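Local coordinates for protein beta-fructofuranosidase, insoluble isoenzyme CWINV1 (Arabidopsis thaliana, PDB 2OXB) that hydrolyses sucrose and 1-kestose, and more weakly neokestose and levan, as a cell-wall invertase of glycosyl hydrolase family 32, at residues A[3-15]-A[525-537]. The protein carries 1 engineered substitution. Numbering follows the deposited sequence.
Sequences PYRTGFHFQPPKN and NLNAWSMNSAQIS
The methyl end of Met-531 sits over the ring of Phe-8. Its CE lies 3.8 Å from the ring centroid and 3° off the ring normal, a CH-pi contact. SD stands farther above the same face, which makes this a Met-aromatic pair. Met-531 CB touches Phe-8 CE2 at 3.7 Å, and the bends at chi2 and chi3 bring CE back over the ring centre. The two side chains cross at about a right angle. Leu-338 packs against both. On the backbone, Ala-534 N donates a hydrogen bond to Gly-7 O (2.9 Å). The Ala-534 methyl lies 3.6 Å from Phe-8 CA. With Phe-8 cut back to an alanine, the Met-531 methyl would probably lose its aromatic face, and a gap is likely to open beside Leu-338.

Family 32 enzymes join a five-bladed beta-propeller to a beta-sandwich. Here the C-terminal tail, leaving sandwich strand 521-530, runs along the N-terminal loop that leads into propeller strand 15-26. Asp-480, from the sandwich, takes the backbone N-H groups of Gly-7 and Phe-8.

Ile-536 points into the loop with its two branches apart. CG2 packs against His-9 O and lies at the edge of the Phe-10 ring. Ile-536 CD1 reaches Thr-6 O; chi1 of 52° sets CG1 between the backbone N and carbonyl carbon.

Packing is close where Phe-8, Met-531, Ala-534 and Ile-536 meet the other segment. The solvent side is looser. Asn-532 is exposed and its CB points away from the loop. At the chain end, exposed Pro-13 has its CD 3.4 Å from Ser-537 O.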
ATOM      1  N   PRO A   3     -15.859  -3.027 -18.093  1.00 30.07           N
ATOM      2  CA  PRO A   3     -15.972  -1.844 -17.227  1.00 29.07           C
ATOM      3  C   PRO A   3     -15.337  -1.991 -15.856  1.00 27.84           C
ATOM      4  O   PRO A   3     -15.670  -1.259 -14.925  1.00 26.57           O
ATOM      5  CB  PRO A   3     -17.478  -1.644 -17.126  1.00 28.10           C
ATOM      6  CG  PRO A   3     -17.968  -3.059 -17.060  1.00 29.35           C
ATOM      7  CD  PRO A   3     -17.115  -3.799 -18.092  1.00 28.25           C
ATOM      8  N   TYR A   4     -14.425  -2.938 -15.713  1.00 28.02           N
ATOM      9  CA  TYR A   4     -13.812  -3.113 -14.413  1.00 28.48           C
ATOM     10  C   TYR A   4     -12.365  -2.655 -14.369  1.00 28.54           C
ATOM     11  O   TYR A   4     -11.740  -2.649 -13.315  1.00 27.88           O
ATOM     12  CB  TYR A   4     -13.945  -4.569 -13.976  1.00 27.71           C
ATOM     13  CG  TYR A   4     -15.385  -4.972 -13.717  1.00 26.26           C
ATOM     14  CD1 TYR A   4     -16.353  -4.015 -13.383  1.00 25.21           C
ATOM     15  CD2 TYR A   4     -15.774  -6.306 -13.767  1.00 25.33           C
ATOM     16  CE1 TYR A   4     -17.672  -4.380 -13.106  1.00 24.54           C
ATOM     17  CE2 TYR A   4     -17.089  -6.679 -13.490  1.00 25.67           C
ATOM     18  CZ  TYR A   4     -18.031  -5.709 -13.160  1.00 25.19           C
ATOM     19  OH  TYR A   4     -19.325  -6.084 -12.888  1.00 24.85           O
ATOM     20  N   ARG A   5     -11.846  -2.249 -15.521  1.00 27.72           N
ATOM     21  CA  ARG A   5     -10.481  -1.772 -15.606  1.00 27.22           C
ATOM     22  C   ARG A   5     -10.403  -0.339 -15.083  1.00 27.70           C
ATOM     23  O   ARG A   5     -11.383   0.388 -15.147  1.00 29.53           O
ATOM     24  CB  ARG A   5     -10.005  -1.852 -17.056  1.00 23.73           C
ATOM     25  CG  ARG A   5     -10.141  -3.245 -17.641  1.00 21.07           C
ATOM     26  CD  ARG A   5      -9.282  -3.430 -18.877  1.00 18.59           C
ATOM     27  NE  ARG A   5      -7.877  -3.128 -18.598  1.00 16.02           N
ATOM     28  CZ  ARG A   5      -6.897  -3.217 -19.492  1.00 15.45           C
ATOM     29  NH1 ARG A   5      -7.154  -3.606 -20.738  1.00 14.88           N
ATOM     30  NH2 ARG A   5      -5.657  -2.901 -19.148  1.00 15.02           N
ATOM     31  N   THR A   6      -9.251   0.063 -14.551  1.00 28.16           N
ATOM     32  CA  THR A   6      -9.096   1.418 -14.029  1.00 29.94           C
ATOM     33  C   THR A   6      -8.680   2.390 -15.125  1.00 31.35           C
ATOM     34  O   THR A   6      -7.991   2.017 -16.080  1.00 32.84           O
ATOM     35  CB  THR A   6      -8.043   1.490 -12.914  1.00 28.17           C
ATOM     36  OG1 THR A   6      -6.746   1.244 -13.464  1.00 26.89           O
ATOM     37  CG2 THR A   6      -8.334   0.454 -11.846  1.00 30.64           C
ATOM     38  N   GLY A   7      -9.092   3.643 -14.972  1.00 32.10           N
ATOM     39  CA  GLY A   7      -8.742   4.667 -15.937  1.00 31.83           C
ATOM     40  C   GLY A   7      -7.539   5.527 -15.558  1.00 32.53           C
ATOM     41  O   GLY A   7      -6.791   5.951 -16.435  1.00 33.97           O
ATOM     42  N   PHE A   8      -7.335   5.792 -14.271  1.00 32.97           N
ATOM     43  CA  PHE A   8      -6.216   6.622 -13.860  1.00 32.55           C
ATOM     44  C   PHE A   8      -5.244   5.979 -12.878  1.00 33.27           C
ATOM     45  O   PHE A   8      -4.386   6.650 -12.307  1.00 35.69           O
ATOM     46  CB  PHE A   8      -6.715   7.951 -13.285  1.00 29.72           C
ATOM     47  CG  PHE A   8      -7.556   7.814 -12.057  1.00 27.38           C
ATOM     48  CD1 PHE A   8      -6.974   7.591 -10.820  1.00 27.64           C
ATOM     49  CD2 PHE A   8      -8.939   7.923 -12.136  1.00 28.04           C
ATOM     50  CE1 PHE A   8      -7.764   7.482  -9.671  1.00 27.08           C
ATOM     51  CE2 PHE A   8      -9.731   7.816 -11.001  1.00 27.19           C
ATOM     52  CZ  PHE A   8      -9.141   7.593  -9.765  1.00 26.58           C
ATOM     53  N   HIS A   9      -5.350   4.683 -12.671  1.00 31.92           N
ATOM     54  CA  HIS A   9      -4.416   4.046 -11.756  1.00 32.96           C
ATOM     55  C   HIS A   9      -3.240   3.513 -12.561  1.00 33.19           C
ATOM     56  O   HIS A   9      -2.466   4.287 -13.131  1.00 34.26           O
ATOM     57  CB  HIS A   9      -5.123   2.921 -11.000  1.00 32.88           C
ATOM     58  CG  HIS A   9      -6.074   3.414  -9.960  1.00 31.51           C
ATOM     59  ND1 HIS A   9      -5.655   4.093  -8.836  1.00 31.85           N
ATOM     60  CD2 HIS A   9      -7.423   3.364  -9.890  1.00 32.11           C
ATOM     61  CE1 HIS A   9      -6.708   4.440  -8.119  1.00 31.16           C
ATOM     62  NE2 HIS A   9      -7.794   4.010  -8.736  1.00 32.15           N
ATOM     63  N   PHE A  10      -3.105   2.193 -12.592  1.00 31.00           N
ATOM     64  CA  PHE A  10      -2.063   1.538 -13.359  1.00 30.66           C
ATOM     65  C   PHE A  10      -2.229   0.036 -13.332  1.00 29.70           C
ATOM     66  O   PHE A  10      -2.561  -0.559 -12.306  1.00 28.35           O
ATOM     67  CB  PHE A  10      -0.654   1.887 -12.876  1.00 31.95           C
ATOM     68  CG  PHE A  10       0.419   1.106 -13.592  1.00 34.31           C
ATOM     69  CD1 PHE A  10       0.612   1.263 -14.964  1.00 34.13           C
ATOM     70  CD2 PHE A  10       1.172   0.143 -12.919  1.00 36.25           C
ATOM     71  CE1 PHE A  10       1.538   0.469 -15.654  1.00 36.26           C
ATOM     72  CE2 PHE A  10       2.104  -0.659 -13.600  1.00 35.90           C
ATOM     73  CZ  PHE A  10       2.283  -0.496 -14.967  1.00 35.70           C
ATOM     74  N   GLN A  11      -1.979  -0.566 -14.483  1.00 28.81           N
ATOM     75  CA  GLN A  11      -2.110  -1.988 -14.635  1.00 29.40           C
ATOM     76  C   GLN A  11      -1.648  -2.368 -16.023  1.00 32.25           C
ATOM     77  O   GLN A  11      -1.512  -1.515 -16.904  1.00 32.40           O
ATOM     78  CB  GLN A  11      -3.573  -2.379 -14.465  1.00 27.35           C
ATOM     79  CG  GLN A  11      -4.506  -1.646 -15.414  1.00 20.80           C
ATOM     80  CD  GLN A  11      -5.950  -1.908 -15.095  1.00 18.90           C
ATOM     81  OE1 GLN A  11      -6.442  -3.025 -15.262  1.00 16.58           O
ATOM     82  NE2 GLN A  11      -6.640  -0.886 -14.597  1.00 15.25           N
ATOM     83  N   PRO A  12      -1.377  -3.664 -16.234  1.00 33.73           N
ATOM     84  CA  PRO A  12      -0.937  -4.099 -17.557  1.00 34.15           C
ATOM     85  C   PRO A  12      -2.155  -4.043 -18.463  1.00 35.90           C
ATOM     86  O   PRO A  12      -3.293  -4.156 -17.989  1.00 35.66           O
ATOM     87  CB  PRO A  12      -0.485  -5.535 -17.319  1.00 33.54           C
ATOM     88  CG  PRO A  12      -0.085  -5.538 -15.877  1.00 34.58           C
ATOM     89  CD  PRO A  12      -1.192  -4.740 -15.246  1.00 33.50           C
ATOM     90  N   PRO A  13      -1.940  -3.849 -19.772  1.00 36.75           N
ATOM     91  CA  PRO A  13      -3.063  -3.793 -20.710  1.00 36.26           C
ATOM     92  C   PRO A  13      -3.666  -5.182 -20.888  1.00 36.58           C
ATOM     93  O   PRO A  13      -4.703  -5.343 -21.529  1.00 37.12           O
ATOM     94  CB  PRO A  13      -2.411  -3.285 -21.984  1.00 35.58           C
ATOM     95  CG  PRO A  13      -1.017  -3.847 -21.879  1.00 37.20           C
ATOM     96  CD  PRO A  13      -0.665  -3.558 -20.454  1.00 35.67           C
ATOM     97  N   LYS A  14      -3.006  -6.178 -20.306  1.00 37.06           N
ATOM     98  CA  LYS A  14      -3.454  -7.558 -20.416  1.00 38.54           C
ATOM     99  C   LYS A  14      -2.665  -8.470 -19.480  1.00 38.20           C
ATOM    100  O   LYS A  14      -1.484  -8.233 -19.236  1.00 39.44           O
ATOM    101  CB  LYS A  14      -3.267  -8.038 -21.865  1.00 39.63           C
ATOM    102  CG  LYS A  14      -3.694  -9.485 -22.108  1.00 41.98           C
ATOM    103  CD  LYS A  14      -3.272 -10.012 -23.487  1.00 43.30           C
ATOM    104  CE  LYS A  14      -1.745 -10.044 -23.656  1.00 42.27           C
ATOM    105  NZ  LYS A  14      -1.294 -10.767 -24.889  1.00 40.35           N
ATOM    106  N   ASN A  15      -3.333  -9.501 -18.956  1.00 36.74           N
ATOM    107  CA  ASN A  15      -2.726 -10.510 -18.079  1.00 36.36           C
ATOM    108  C   ASN A  15      -2.356 -10.152 -16.634  1.00 36.77           C
ATOM    109  O   ASN A  15      -2.379  -8.975 -16.235  1.00 38.18           O
ATOM    110  CB  ASN A  15      -1.502 -11.113 -18.764  1.00 34.83           C
ATOM    111  CG  ASN A  15      -1.858 -11.835 -20.039  1.00 34.80           C
ATOM    112  OD1 ASN A  15      -2.794 -12.633 -20.067  1.00 33.99           O
ATOM    113  ND2 ASN A  15      -1.108 -11.573 -21.103  1.00 34.35           N
ATOM    114  N   ASN A 525     -18.538  20.623   4.301  1.00 35.96           N
ATOM    115  CA  ASN A 525     -18.100  20.816   2.930  1.00 34.49           C
ATOM    116  C   ASN A 525     -17.927  19.449   2.268  1.00 35.05           C
ATOM    117  O   ASN A 525     -17.805  18.430   2.950  1.00 31.79           O
ATOM    118  CB  ASN A 525     -16.767  21.564   2.932  1.00 32.01           C
ATOM    119  CG  ASN A 525     -16.370  22.039   1.564  1.00 30.79           C
ATOM    120  OD1 ASN A 525     -15.277  22.567   1.376  1.00 29.26           O
ATOM    121  ND2 ASN A 525     -17.261  21.866   0.595  1.00 30.80           N
ATOM    122  N   LEU A 526     -17.922  19.430   0.937  1.00 37.35           N
ATOM    123  CA  LEU A 526     -17.743  18.186   0.175  1.00 38.94           C
ATOM    124  C   LEU A 526     -17.468  18.503  -1.293  1.00 39.48           C
ATOM    125  O   LEU A 526     -18.261  19.170  -1.958  1.00 40.68           O
ATOM    126  CB  LEU A 526     -18.984  17.272   0.304  1.00 38.88           C
ATOM    127  CG  LEU A 526     -19.246  16.129  -0.695  1.00 38.66           C
ATOM    128  CD1 LEU A 526     -18.020  15.254  -0.847  1.00 39.50           C
ATOM    129  CD2 LEU A 526     -20.431  15.295  -0.221  1.00 38.44           C
ATOM    130  N   ASN A 527     -16.328  18.031  -1.786  1.00 39.36           N
ATOM    131  CA  ASN A 527     -15.950  18.259  -3.168  1.00 38.41           C
ATOM    132  C   ASN A 527     -15.695  16.950  -3.911  1.00 37.96           C
ATOM    133  O   ASN A 527     -14.880  16.117  -3.508  1.00 36.34           O
ATOM    134  CB  ASN A 527     -14.706  19.164  -3.259  1.00 39.01           C
ATOM    135  CG  ASN A 527     -14.973  20.596  -2.804  1.00 39.18           C
ATOM    136  OD1 ASN A 527     -14.183  21.501  -3.071  1.00 39.47           O
ATOM    137  ND2 ASN A 527     -16.084  20.801  -2.110  1.00 40.08           N
ATOM    138  N   ALA A 528     -16.429  16.782  -4.998  1.00 38.84           N
ATOM    139  CA  ALA A 528     -16.314  15.615  -5.848  1.00 39.67           C
ATOM    140  C   ALA A 528     -15.765  16.117  -7.183  1.00 40.22           C
ATOM    141  O   ALA A 528     -16.339  17.019  -7.806  1.00 41.18           O
ATOM    142  CB  ALA A 528     -17.686  14.986  -6.046  1.00 39.53           C
ATOM    143  N   TRP A 529     -14.648  15.553  -7.614  1.00 38.85           N
ATOM    144  CA  TRP A 529     -14.067  15.962  -8.875  1.00 38.06           C
ATOM    145  C   TRP A 529     -14.050  14.789  -9.835  1.00 36.48           C
ATOM    146  O   TRP A 529     -13.551  13.719  -9.497  1.00 34.74           O
ATOM    147  CB  TRP A 529     -12.635  16.454  -8.673  1.00 41.71           C
ATOM    148  CG  TRP A 529     -12.517  17.610  -7.757  1.00 44.47           C
ATOM    149  CD1 TRP A 529     -12.940  18.883  -7.986  1.00 45.92           C
ATOM    150  CD2 TRP A 529     -11.931  17.607  -6.455  1.00 45.94           C
ATOM    151  NE1 TRP A 529     -12.656  19.678  -6.904  1.00 47.67           N
ATOM    152  CE2 TRP A 529     -12.037  18.918  -5.947  1.00 47.05           C
ATOM    153  CE3 TRP A 529     -11.333  16.621  -5.664  1.00 46.20           C
ATOM    154  CZ2 TRP A 529     -11.556  19.272  -4.681  1.00 47.30           C
ATOM    155  CZ3 TRP A 529     -10.855  16.971  -4.408  1.00 45.88           C
ATOM    156  CH2 TRP A 529     -10.973  18.286  -3.927  1.00 46.87           C
ATOM    157  N   SER A 530     -14.611  14.985 -11.026  1.00 34.97           N
ATOM    158  CA  SER A 530     -14.595  13.933 -12.031  1.00 34.21           C
ATOM    159  C   SER A 530     -13.118  13.743 -12.364  1.00 33.50           C
ATOM    160  O   SER A 530     -12.334  14.687 -12.245  1.00 33.07           O
ATOM    161  CB  SER A 530     -15.378  14.354 -13.281  1.00 34.76           C
ATOM    162  OG  SER A 530     -16.781  14.228 -13.090  1.00 29.35           O
ATOM    163  N   MET A 531     -12.736  12.534 -12.765  1.00 33.44           N
ATOM    164  CA  MET A 531     -11.335  12.241 -13.080  1.00 33.66           C
ATOM    165  C   MET A 531     -11.095  11.689 -14.485  1.00 34.11           C
ATOM    166  O   MET A 531     -11.552  10.593 -14.825  1.00 33.54           O
ATOM    167  CB  MET A 531     -10.768  11.240 -12.069  1.00 33.11           C
ATOM    168  CG  MET A 531     -10.645  11.742 -10.636  1.00 32.83           C
ATOM    169  SD  MET A 531      -9.151  12.714 -10.345  1.00 33.03           S
ATOM    170  CE  MET A 531      -7.899  11.439 -10.352  1.00 31.44           C
ATOM    171  N   ASN A 532     -10.362  12.462 -15.284  1.00 33.81           N
ATOM    172  CA  ASN A 532     -10.009  12.081 -16.643  1.00 34.89           C
ATOM    173  C   ASN A 532      -9.070  10.891 -16.576  1.00 37.21           C
ATOM    174  O   ASN A 532      -8.531  10.560 -15.513  1.00 37.13           O
ATOM    175  CB  ASN A 532      -9.286  13.221 -17.356  1.00 34.62           C
ATOM    176  CG  ASN A 532     -10.152  14.448 -17.522  1.00 33.59           C
ATOM    177  OD1 ASN A 532      -9.648  15.555 -17.679  1.00 31.01           O
ATOM    178  ND2 ASN A 532     -11.467  14.252 -17.504  1.00 34.29           N
ATOM    179  N   SER A 533      -8.859  10.264 -17.725  1.00 39.83           N
ATOM    180  CA  SER A 533      -7.997   9.097 -17.807  1.00 42.11           C
ATOM    181  C   SER A 533      -6.518   9.434 -17.803  1.00 43.76           C
ATOM    182  O   SER A 533      -6.104  10.536 -18.168  1.00 44.24           O
ATOM    183  CB  SER A 533      -8.328   8.288 -19.061  1.00 41.90           C
ATOM    184  OG  SER A 533      -9.607   7.689 -18.943  1.00 43.74           O
ATOM    185  N   ALA A 534      -5.723   8.470 -17.364  1.00 45.28           N
ATOM    186  CA  ALA A 534      -4.285   8.635 -17.330  1.00 46.40           C
ATOM    187  C   ALA A 534      -3.744   7.639 -18.345  1.00 46.69           C
ATOM    188  O   ALA A 534      -4.279   6.535 -18.488  1.00 46.28           O
ATOM    189  CB  ALA A 534      -3.751   8.338 -15.933  1.00 46.70           C
ATOM    190  N   GLN A 535      -2.699   8.038 -19.061  1.00 47.40           N
ATOM    191  CA  GLN A 535      -2.084   7.194 -20.087  1.00 47.01           C
ATOM    192  C   GLN A 535      -1.301   6.039 -19.471  1.00 45.53           C
ATOM    193  O   GLN A 535      -0.109   6.158 -19.191  1.00 44.04           O
ATOM    194  CB  GLN A 535      -1.170   8.048 -20.982  1.00 48.50           C
ATOM    195  CG  GLN A 535      -1.751   9.429 -21.280  1.00 48.91           C
ATOM    196  CD  GLN A 535      -1.254  10.033 -22.574  1.00 49.00           C
ATOM    197  OE1 GLN A 535      -1.649  11.143 -22.934  1.00 49.20           O
ATOM    198  NE2 GLN A 535      -0.394   9.307 -23.287  1.00 48.12           N
ATOM    199  N   ILE A 536      -1.996   4.921 -19.273  1.00 46.34           N
ATOM    200  CA  ILE A 536      -1.411   3.717 -18.689  1.00 48.06           C
ATOM    201  C   ILE A 536      -1.178   2.621 -19.737  1.00 48.88           C
ATOM    202  O   ILE A 536      -2.007   2.412 -20.628  1.00 49.13           O
ATOM    203  CB  ILE A 536      -2.327   3.131 -17.561  1.00 48.24           C
ATOM    204  CG1 ILE A 536      -3.765   2.956 -18.086  1.00 49.62           C
ATOM    205  CG2 ILE A 536      -2.284   4.028 -16.336  1.00 48.38           C
ATOM    206  CD1 ILE A 536      -4.733   2.281 -17.101  1.00 48.49           C
ATOM    207  N   SER A 537      -0.041   1.936 -19.613  1.00 49.17           N
ATOM    208  CA  SER A 537       0.351   0.838 -20.502  1.00 49.66           C
ATOM    209  C   SER A 537       1.565   0.119 -19.913  1.00 49.36           C
ATOM    210  O   SER A 537       1.659  -1.104 -19.969  1.00 49.41           O
ATOM    211  CB  SER A 537       0.696   1.358 -21.906  1.00 50.65           C
ATOM    212  OG  SER A 537      -0.467   1.731 -22.631  1.00 51.92           O
TER